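Side-chain contacts in nuclear hormone receptor HR38 (Drosophila melanogaster, PDB 1PDU), which is an orphan nuclear receptor that mediates an atypical ecdysteroid signalling pathway and probably regulates transcription: residues P206-R209 / S210-V213; L142-D145 / I146-A150; V228-P231 / A232-N236. All coordinates share one frame; numbering follows the deposited sequence.

Interaction 1 of 3, residues P206-R209 / S210-V213; sequences PELR and SLSV
Leu208 overlaps Leu211 lightly, one methyl beside the other: Leu208 CD1 lies 4.5 Å from Leu211 CD2. The two residues are three apart on helix 204-225, a long helix of the nuclear receptor ligand-binding domain. Both leucines are buried. Leu208 rests on Val94 and Leu95 of helix 78-100. Leu211 reaches Val94 too, and also touches Asp131 and Phe135 of helix 128-142. The leucines line the buried side of the helix, where it packs on helices 78-100 and 128-142.

Pro206, Arg209, Ser210 and Val213 are exposed. The hydroxyl of Ser210 reaches back to the preceding turn. Ser210 OG, anti to the carbonyl carbon (chi1 -60°), makes a weak hydrogen bond of 3.3 Å to Pro206 O. Ser210 N holds Pro206 O more firmly, at 3.0 Å. One carbonyl thus serves both the backbone and the side chain of the same serine.

Arg209 bends twice along its chain, at chi2 and chi3. Its guanidinium group finds its partner outside the turn: NE forms a salt bridge with Glu91 of helix 78-100. Ser212 also touches Glu91.

The backbone bonds keep regular alpha-helical spacing. Leu211 N meets Glu207 O at 2.7 Å, and Ser212 N meets Leu208 O at 2.8 Å. Leu211 O, in turn, accepts a hydrogen bond from Trp128 NE1. Val213 N bonds to Arg209 O at 3.0 Å. Beside that bond, one branch of the valine lies close to the same acceptor, with Val213 CG2 3.2 Å from Arg209 O.

Interaction 2 of 3, residues L142-D145 / I146-A150; sequences LEID and ISAFA
Ile144 lays its CG2 methyl beside Ala148 CB, at 3.6 Å. Ile144 CG2 also reaches Phe149 CB at 3.9 Å and so lies against two adjacent residues of the first helical turn. The phenyl ring of Phe149 is not part of this contact. With CG anti to its own backbone N (chi1 -177°), the ring is carried away from Ile144. It stacks on Tyr99 and meets the ring of His23 steeply.

Asp145 approaches the helix start differently. Its CG sits between the backbone N and the carbonyl carbon (chi1 54°), which swings the carboxylate over the open end of the helix. Asp145 OD1 accepts from Ala148 N at 2.7 Å, with the donor nearly in line with the C-O bond. Ala148 CB also packs close, 3.1 Å from Asp145 OD1. The other oxygen, OD2, bonds to His184 NE2 of helix 167-187, so both carboxylate oxygens are bonded. The backbone adds a second link, Phe149 N to Asp145 O, at 2.9 Å.

Asp145 is the N-cap of helix 146-157. Ile144, just before the cap, and Phe149, four residues after it, stand in the positions of a hydrophobic staple, so a polar N-cap and a hydrophobic staple together mark this helix start.

Interaction 3 of 3, residues V228-P231 / A232-N236; sequences VPAP and ALIEN
Pro231 and Ile234 lie side by side and point the same way, and they form the tight part of this helix start. Pro231 CD lies 3.6 Å from Ile234 CG1. Pro231 CG also approaches Ile234 CG1, at 4.1 Å. The isoleucine keeps CG1 beside its backbone N (chi1 -67°), which places that branch against the ring.

Pro231 occupies the N-cap position. Its side chain has no acceptor to offer the first helical N-H groups. The links to the helix come from its carbonyl instead. Pro231 O receives Glu235 N at 3.0 Å, in the carbonyl plane. Ile234 N makes a weak, strongly bent bond to the same oxygen.

The looser part lies around Ala230 and Glu235. Ala230 CB is 4.4 Å from Ile234 CG2 and 4.1 Å from Glu235 OE2, so it touches both lightly. The Glu235 chain bends at chi2 (-80°), and its CG packs 3.6 Å from Pro231 O. Its carboxylate has a long, weak ion pair with Lys223 of helix 204-225. Ala232, at the start of the helix, is exposed.

The short helix 232-236 follows the last long helix of the domain and lies near the C-terminus. That place is consistent with the activation helix of nuclear receptors. Its apolar side faces helix 45-67, with Leu233 on Val60 and Ile234 on Leu56, while Val228 in the preceding loop touches Val49 and Tyr53 of the same helix.

Overall arrangement
All three contacts are local, but they occupy different places in the fold. Interactions 1 and 2 are partly buried, while interaction 3 is a surface contact. Interaction 1 lies within the first half of helix 204-225, with helix on both sides of it, and the other two lie at helix starts. Those starts differ in chemistry: interaction 2 has a carboxylate cap, interaction 3 a proline with no side-chain acceptor. Interactions 1 and 3 are joined in sequence, since helix 204-225 leads into helix 232-236. Interactions 2 and 3 lie on opposite sides of the chain's centre, with their own centres 31 Å apart. No two of the three touch.

Interaction 1 of 3, residues P206-R209 / S210-V213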
ATOM      1  N   PRO A 206      -8.232   3.231  -8.929  1.00 39.29           N
ATOM      2  CA  PRO A 206      -9.641   3.091  -8.535  1.00 38.78           C
ATOM      3  C   PRO A 206      -9.917   1.676  -8.021  1.00 38.39           C
ATOM      4  O   PRO A 206     -10.685   1.492  -7.075  1.00 37.19           O
ATOM      5  CB  PRO A 206     -10.397   3.392  -9.824  1.00 39.53           C
ATOM      6  CG  PRO A 206      -9.476   4.382 -10.524  1.00 40.73           C
ATOM      7  CD  PRO A 206      -8.112   3.772 -10.298  1.00 39.43           C
ATOM      8  N   GLU A 207      -9.284   0.684  -8.645  1.00 38.04           N
ATOM      9  CA  GLU A 207      -9.464  -0.707  -8.236  1.00 38.21           C
ATOM     10  C   GLU A 207      -8.957  -0.854  -6.818  1.00 37.41           C
ATOM     11  O   GLU A 207      -9.622  -1.445  -5.965  1.00 38.60           O
ATOM     12  CB  GLU A 207      -8.682  -1.661  -9.142  1.00 40.27           C
ATOM     13  CG  GLU A 207      -8.972  -1.496 -10.619  1.00 44.56           C
ATOM     14  CD  GLU A 207      -8.297  -2.556 -11.478  1.00 46.14           C
ATOM     15  OE1 GLU A 207      -8.183  -2.327 -12.701  1.00 49.71           O
ATOM     16  OE2 GLU A 207      -7.895  -3.616 -10.943  1.00 46.13           O
ATOM     17  N   LEU A 208      -7.767  -0.317  -6.576  1.00 36.11           N
ATOM     18  CA  LEU A 208      -7.163  -0.362  -5.256  1.00 35.12           C
ATOM     19  C   LEU A 208      -8.114   0.279  -4.232  1.00 34.62           C
ATOM     20  O   LEU A 208      -8.285  -0.236  -3.129  1.00 33.07           O
ATOM     21  CB  LEU A 208      -5.819   0.378  -5.266  1.00 32.51           C
ATOM     22  CG  LEU A 208      -5.043   0.408  -3.940  1.00 31.74           C
ATOM     23  CD1 LEU A 208      -4.740  -1.019  -3.485  1.00 28.30           C
ATOM     24  CD2 LEU A 208      -3.742   1.204  -4.128  1.00 31.15           C
ATOM     25  N   ARG A 209      -8.733   1.395  -4.607  1.00 35.01           N
ATOM     26  CA  ARG A 209      -9.659   2.081  -3.714  1.00 38.02           C
ATOM     27  C   ARG A 209     -10.801   1.121  -3.346  1.00 37.91           C
ATOM     28  O   ARG A 209     -11.115   0.949  -2.169  1.00 37.95           O
ATOM     29  CB  ARG A 209     -10.190   3.356  -4.390  1.00 41.91           C
ATOM     30  CG  ARG A 209     -10.906   4.365  -3.474  1.00 47.04           C
ATOM     31  CD  ARG A 209      -9.991   5.002  -2.412  1.00 51.43           C
ATOM     32  NE  ARG A 209      -8.976   5.931  -2.938  1.00 55.19           N
ATOM     33  CZ  ARG A 209      -9.212   7.171  -3.376  1.00 56.17           C
ATOM     34  NH1 ARG A 209     -10.441   7.673  -3.371  1.00 56.57           N
ATOM     35  NH2 ARG A 209      -8.208   7.927  -3.807  1.00 56.71           N
ATOM     36  N   SER A 210     -11.389   0.469  -4.344  1.00 38.23           N
ATOM     37  CA  SER A 210     -12.479  -0.484  -4.105  1.00 39.15           C
ATOM     38  C   SER A 210     -12.001  -1.693  -3.311  1.00 38.77           C
ATOM     39  O   SER A 210     -12.688  -2.179  -2.406  1.00 38.37           O
ATOM     40  CB  SER A 210     -13.069  -0.979  -5.430  1.00 40.66           C
ATOM     41  OG  SER A 210     -13.596   0.096  -6.194  1.00 46.34           O
ATOM     42  N   LEU A 211     -10.825  -2.188  -3.669  1.00 37.48           N
ATOM     43  CA  LEU A 211     -10.257  -3.338  -2.989  1.00 37.01           C
ATOM     44  C   LEU A 211     -10.105  -2.983  -1.510  1.00 37.36           C
ATOM     45  O   LEU A 211     -10.399  -3.785  -0.620  1.00 38.19           O
ATOM     46  CB  LEU A 211      -8.900  -3.662  -3.607  1.00 35.65           C
ATOM     47  CG  LEU A 211      -8.139  -4.849  -3.033  1.00 35.64           C
ATOM     48  CD1 LEU A 211      -8.976  -6.112  -3.161  1.00 33.39           C
ATOM     49  CD2 LEU A 211      -6.818  -4.995  -3.780  1.00 34.90           C
ATOM     50  N   SER A 212      -9.652  -1.760  -1.270  1.00 36.74           N
ATOM     51  CA  SER A 212      -9.439  -1.226   0.067  1.00 37.12           C
ATOM     52  C   SER A 212     -10.728  -1.099   0.893  1.00 36.07           C
ATOM     53  O   SER A 212     -10.749  -1.419   2.080  1.00 34.99           O
ATOM     54  CB  SER A 212      -8.748   0.136  -0.057  1.00 38.91           C
ATOM     55  OG  SER A 212      -8.964   0.925   1.094  1.00 43.35           O
ATOM     56  N   VAL A 213     -11.800  -0.628   0.265  1.00 35.93           N
ATOM     57  CA  VAL A 213     -13.088  -0.479   0.937  1.00 35.18           C
ATOM     58  C   VAL A 213     -13.531  -1.827   1.507  1.00 35.33           C
ATOM     59  O   VAL A 213     -14.087  -1.922   2.608  1.00 33.50           O
ATOM     60  CB  VAL A 213     -14.154   0.038  -0.059  1.00 35.96           C
ATOM     61  CG1 VAL A 213     -15.540  -0.025   0.556  1.00 34.47           C
ATOM     62  CG2 VAL A 213     -13.824   1.467  -0.459  1.00 36.32           C
TER

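Interaction 2 of 3, residues L142-D145 / I146-A150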
ATOM      1  N   LEU A 142      -0.150  -6.254 -16.323  1.00 45.24           N
ATOM      2  CA  LEU A 142       0.155  -4.974 -16.932  1.00 44.98           C
ATOM      3  C   LEU A 142       1.663  -4.734 -16.934  1.00 45.96           C
ATOM      4  O   LEU A 142       2.178  -3.960 -17.744  1.00 46.96           O
ATOM      5  CB  LEU A 142      -0.532  -3.858 -16.153  1.00 44.56           C
ATOM      6  CG  LEU A 142      -0.181  -2.438 -16.588  1.00 45.36           C
ATOM      7  CD1 LEU A 142      -0.561  -2.265 -18.044  1.00 45.74           C
ATOM      8  CD2 LEU A 142      -0.909  -1.425 -15.718  1.00 45.87           C
ATOM      9  N   GLU A 143       2.367  -5.411 -16.031  1.00 45.75           N
ATOM     10  CA  GLU A 143       3.813  -5.259 -15.900  1.00 46.44           C
ATOM     11  C   GLU A 143       4.161  -3.814 -15.559  1.00 45.02           C
ATOM     12  O   GLU A 143       4.146  -2.929 -16.421  1.00 43.80           O
ATOM     13  CB  GLU A 143       4.528  -5.682 -17.185  1.00 49.02           C
ATOM     14  CG  GLU A 143       4.486  -7.180 -17.444  1.00 53.81           C
ATOM     15  CD  GLU A 143       5.103  -7.565 -18.787  1.00 57.20           C
ATOM     16  OE1 GLU A 143       5.252  -8.782 -19.047  1.00 58.54           O
ATOM     17  OE2 GLU A 143       5.431  -6.652 -19.581  1.00 59.27           O
ATOM     18  N   ILE A 144       4.467  -3.595 -14.283  1.00 42.48           N
ATOM     19  CA  ILE A 144       4.817  -2.280 -13.775  1.00 39.92           C
ATOM     20  C   ILE A 144       6.232  -2.338 -13.201  1.00 38.12           C
ATOM     21  O   ILE A 144       6.500  -3.115 -12.285  1.00 36.13           O
ATOM     22  CB  ILE A 144       3.815  -1.847 -12.671  1.00 40.41           C
ATOM     23  CG1 ILE A 144       2.395  -1.808 -13.254  1.00 40.47           C
ATOM     24  CG2 ILE A 144       4.208  -0.487 -12.095  1.00 39.52           C
ATOM     25  CD1 ILE A 144       1.296  -1.620 -12.222  1.00 39.90           C
ATOM     26  N   ASP A 145       7.142  -1.534 -13.752  1.00 36.69           N
ATOM     27  CA  ASP A 145       8.513  -1.522 -13.243  1.00 35.68           C
ATOM     28  C   ASP A 145       8.564  -0.764 -11.912  1.00 34.08           C
ATOM     29  O   ASP A 145       7.605  -0.075 -11.539  1.00 32.77           O
ATOM     30  CB  ASP A 145       9.490  -0.905 -14.263  1.00 36.82           C
ATOM     31  CG  ASP A 145       9.067   0.479 -14.738  1.00 39.61           C
ATOM     32  OD1 ASP A 145       8.506   1.266 -13.941  1.00 39.90           O
ATOM     33  OD2 ASP A 145       9.320   0.787 -15.919  1.00 41.30           O
ATOM     34  N   ILE A 146       9.680  -0.895 -11.200  1.00 32.56           N
ATOM     35  CA  ILE A 146       9.830  -0.261  -9.901  1.00 31.78           C
ATOM     36  C   ILE A 146       9.623   1.254  -9.906  1.00 30.78           C
ATOM     37  O   ILE A 146       9.033   1.804  -8.976  1.00 29.86           O
ATOM     38  CB  ILE A 146      11.198  -0.630  -9.270  1.00 34.15           C
ATOM     39  CG1 ILE A 146      11.128  -0.410  -7.761  1.00 36.14           C
ATOM     40  CG2 ILE A 146      12.331   0.191  -9.890  1.00 33.13           C
ATOM     41  CD1 ILE A 146      12.288  -1.030  -7.001  1.00 38.16           C
ATOM     42  N   SER A 147      10.069   1.927 -10.960  1.00 29.41           N
ATOM     43  CA  SER A 147       9.903   3.377 -11.056  1.00 29.69           C
ATOM     44  C   SER A 147       8.427   3.761 -11.194  1.00 30.19           C
ATOM     45  O   SER A 147       7.962   4.735 -10.597  1.00 30.39           O
ATOM     46  CB  SER A 147      10.656   3.934 -12.271  1.00 29.75           C
ATOM     47  OG  SER A 147      12.036   3.633 -12.221  1.00 31.39           O
ATOM     48  N   ALA A 148       7.695   3.010 -12.010  1.00 29.33           N
ATOM     49  CA  ALA A 148       6.292   3.305 -12.217  1.00 29.66           C
ATOM     50  C   ALA A 148       5.529   2.978 -10.936  1.00 30.27           C
ATOM     51  O   ALA A 148       4.622   3.707 -10.549  1.00 29.99           O
ATOM     52  CB  ALA A 148       5.742   2.495 -13.398  1.00 26.56           C
ATOM     53  N   PHE A 149       5.919   1.899 -10.264  1.00 29.85           N
ATOM     54  CA  PHE A 149       5.230   1.515  -9.040  1.00 29.20           C
ATOM     55  C   PHE A 149       5.395   2.547  -7.936  1.00 28.44           C
ATOM     56  O   PHE A 149       4.432   2.878  -7.236  1.00 26.24           O
ATOM     57  CB  PHE A 149       5.721   0.167  -8.526  1.00 28.18           C
ATOM     58  CG  PHE A 149       4.982  -0.303  -7.317  1.00 28.90           C
ATOM     59  CD1 PHE A 149       3.629  -0.623  -7.399  1.00 29.59           C
ATOM     60  CD2 PHE A 149       5.610  -0.353  -6.079  1.00 27.38           C
ATOM     61  CE1 PHE A 149       2.913  -0.980  -6.256  1.00 30.83           C
ATOM     62  CE2 PHE A 149       4.909  -0.706  -4.936  1.00 27.60           C
ATOM     63  CZ  PHE A 149       3.561  -1.018  -5.016  1.00 29.19           C
ATOM     64  N   ALA A 150       6.621   3.042  -7.779  1.00 27.81           N
ATOM     65  CA  ALA A 150       6.911   4.035  -6.758  1.00 28.33           C
ATOM     66  C   ALA A 150       5.986   5.240  -6.959  1.00 29.91           C
ATOM     67  O   ALA A 150       5.440   5.783  -5.989  1.00 30.50           O
ATOM     68  CB  ALA A 150       8.379   4.458  -6.831  1.00 27.12           C
TER

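Interaction 3 of 3, residues V228-P231 / A232-N236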
ATOM      1  N   VAL A 228      -9.748  -8.334  20.850  1.00 37.84           N
ATOM      2  CA  VAL A 228      -8.624  -7.543  21.340  1.00 37.77           C
ATOM      3  C   VAL A 228      -8.902  -6.120  20.885  1.00 37.41           C
ATOM      4  O   VAL A 228      -9.557  -5.910  19.870  1.00 38.36           O
ATOM      5  CB  VAL A 228      -7.264  -8.006  20.746  1.00 38.32           C
ATOM      6  CG1 VAL A 228      -6.942  -9.417  21.196  1.00 38.47           C
ATOM      7  CG2 VAL A 228      -7.312  -7.954  19.243  1.00 39.02           C
ATOM      8  N   PRO A 229      -8.414  -5.119  21.625  1.00 36.88           N
ATOM      9  CA  PRO A 229      -8.673  -3.741  21.209  1.00 37.73           C
ATOM     10  C   PRO A 229      -7.993  -3.359  19.891  1.00 38.17           C
ATOM     11  O   PRO A 229      -6.934  -3.870  19.550  1.00 37.26           O
ATOM     12  CB  PRO A 229      -8.152  -2.930  22.394  1.00 37.78           C
ATOM     13  CG  PRO A 229      -6.994  -3.747  22.860  1.00 36.32           C
ATOM     14  CD  PRO A 229      -7.549  -5.155  22.819  1.00 36.41           C
ATOM     15  N   ALA A 230      -8.612  -2.449  19.154  1.00 39.78           N
ATOM     16  CA  ALA A 230      -8.051  -2.004  17.889  1.00 41.59           C
ATOM     17  C   ALA A 230      -7.089  -0.852  18.125  1.00 42.25           C
ATOM     18  O   ALA A 230      -7.412   0.095  18.846  1.00 42.56           O
ATOM     19  CB  ALA A 230      -9.165  -1.563  16.948  1.00 41.75           C
ATOM     20  N   PRO A 231      -5.889  -0.918  17.518  1.00 42.90           N
ATOM     21  CA  PRO A 231      -4.871   0.131  17.661  1.00 43.60           C
ATOM     22  C   PRO A 231      -5.383   1.434  17.046  1.00 44.96           C
ATOM     23  O   PRO A 231      -6.256   1.414  16.175  1.00 45.01           O
ATOM     24  CB  PRO A 231      -3.676  -0.427  16.882  1.00 43.77           C
ATOM     25  CG  PRO A 231      -3.936  -1.911  16.823  1.00 43.46           C
ATOM     26  CD  PRO A 231      -5.413  -1.995  16.632  1.00 41.90           C
ATOM     27  N   ALA A 232      -4.840   2.562  17.489  1.00 46.30           N
ATOM     28  CA  ALA A 232      -5.266   3.860  16.961  1.00 47.50           C
ATOM     29  C   ALA A 232      -5.085   3.906  15.442  1.00 48.06           C
ATOM     30  O   ALA A 232      -5.950   4.389  14.706  1.00 47.65           O
ATOM     31  CB  ALA A 232      -4.461   4.974  17.617  1.00 47.43           C
ATOM     32  N   LEU A 233      -3.948   3.396  14.986  1.00 48.84           N
ATOM     33  CA  LEU A 233      -3.628   3.366  13.568  1.00 50.61           C
ATOM     34  C   LEU A 233      -4.765   2.705  12.785  1.00 51.06           C
ATOM     35  O   LEU A 233      -5.137   3.164  11.701  1.00 51.44           O
ATOM     36  CB  LEU A 233      -2.317   2.605  13.358  1.00 51.80           C
ATOM     37  CG  LEU A 233      -1.551   2.832  12.055  1.00 52.92           C
ATOM     38  CD1 LEU A 233      -1.332   4.320  11.844  1.00 54.60           C
ATOM     39  CD2 LEU A 233      -0.210   2.119  12.122  1.00 54.27           C
ATOM     40  N   ILE A 234      -5.322   1.633  13.338  1.00 50.72           N
ATOM     41  CA  ILE A 234      -6.423   0.936  12.686  1.00 51.04           C
ATOM     42  C   ILE A 234      -7.699   1.768  12.752  1.00 51.43           C
ATOM     43  O   ILE A 234      -8.507   1.747  11.828  1.00 51.27           O
ATOM     44  CB  ILE A 234      -6.671  -0.446  13.330  1.00 50.47           C
ATOM     45  CG1 ILE A 234      -5.485  -1.367  13.052  1.00 51.15           C
ATOM     46  CG2 ILE A 234      -7.924  -1.073  12.767  1.00 49.62           C
ATOM     47  CD1 ILE A 234      -5.272  -1.659  11.586  1.00 51.22           C
ATOM     48  N   GLU A 235      -7.882   2.500  13.847  1.00 52.67           N
ATOM     49  CA  GLU A 235      -9.060   3.353  14.005  1.00 53.74           C
ATOM     50  C   GLU A 235      -8.982   4.546  13.055  1.00 53.14           C
ATOM     51  O   GLU A 235     -10.014   5.075  12.622  1.00 54.10           O
ATOM     52  CB  GLU A 235      -9.159   3.873  15.437  1.00 55.70           C
ATOM     53  CG  GLU A 235      -9.546   2.833  16.469  1.00 59.30           C
ATOM     54  CD  GLU A 235     -11.033   2.574  16.495  1.00 61.17           C
ATOM     55  OE1 GLU A 235     -11.756   3.184  15.670  1.00 62.22           O
ATOM     56  OE2 GLU A 235     -11.475   1.765  17.342  1.00 61.46           O
ATOM     57  N   ASN A 236      -7.761   4.981  12.751  1.00 51.50           N
ATOM     58  CA  ASN A 236      -7.569   6.111  11.847  1.00 50.10           C
ATOM     59  C   ASN A 236      -8.088   5.773  10.449  1.00 48.74           C
ATOM     60  O   ASN A 236      -8.572   6.653   9.732  1.00 50.13           O
ATOM     61  CB  ASN A 236      -6.088   6.500  11.748  1.00 50.03           C
ATOM     62  CG  ASN A 236      -5.515   6.997  13.068  1.00 50.33           C
ATOM     63  OD1 ASN A 236      -6.255   7.400  13.972  1.00 49.99           O
ATOM     64  ND2 ASN A 236      -4.183   6.986  13.177  1.00 48.25           N
TER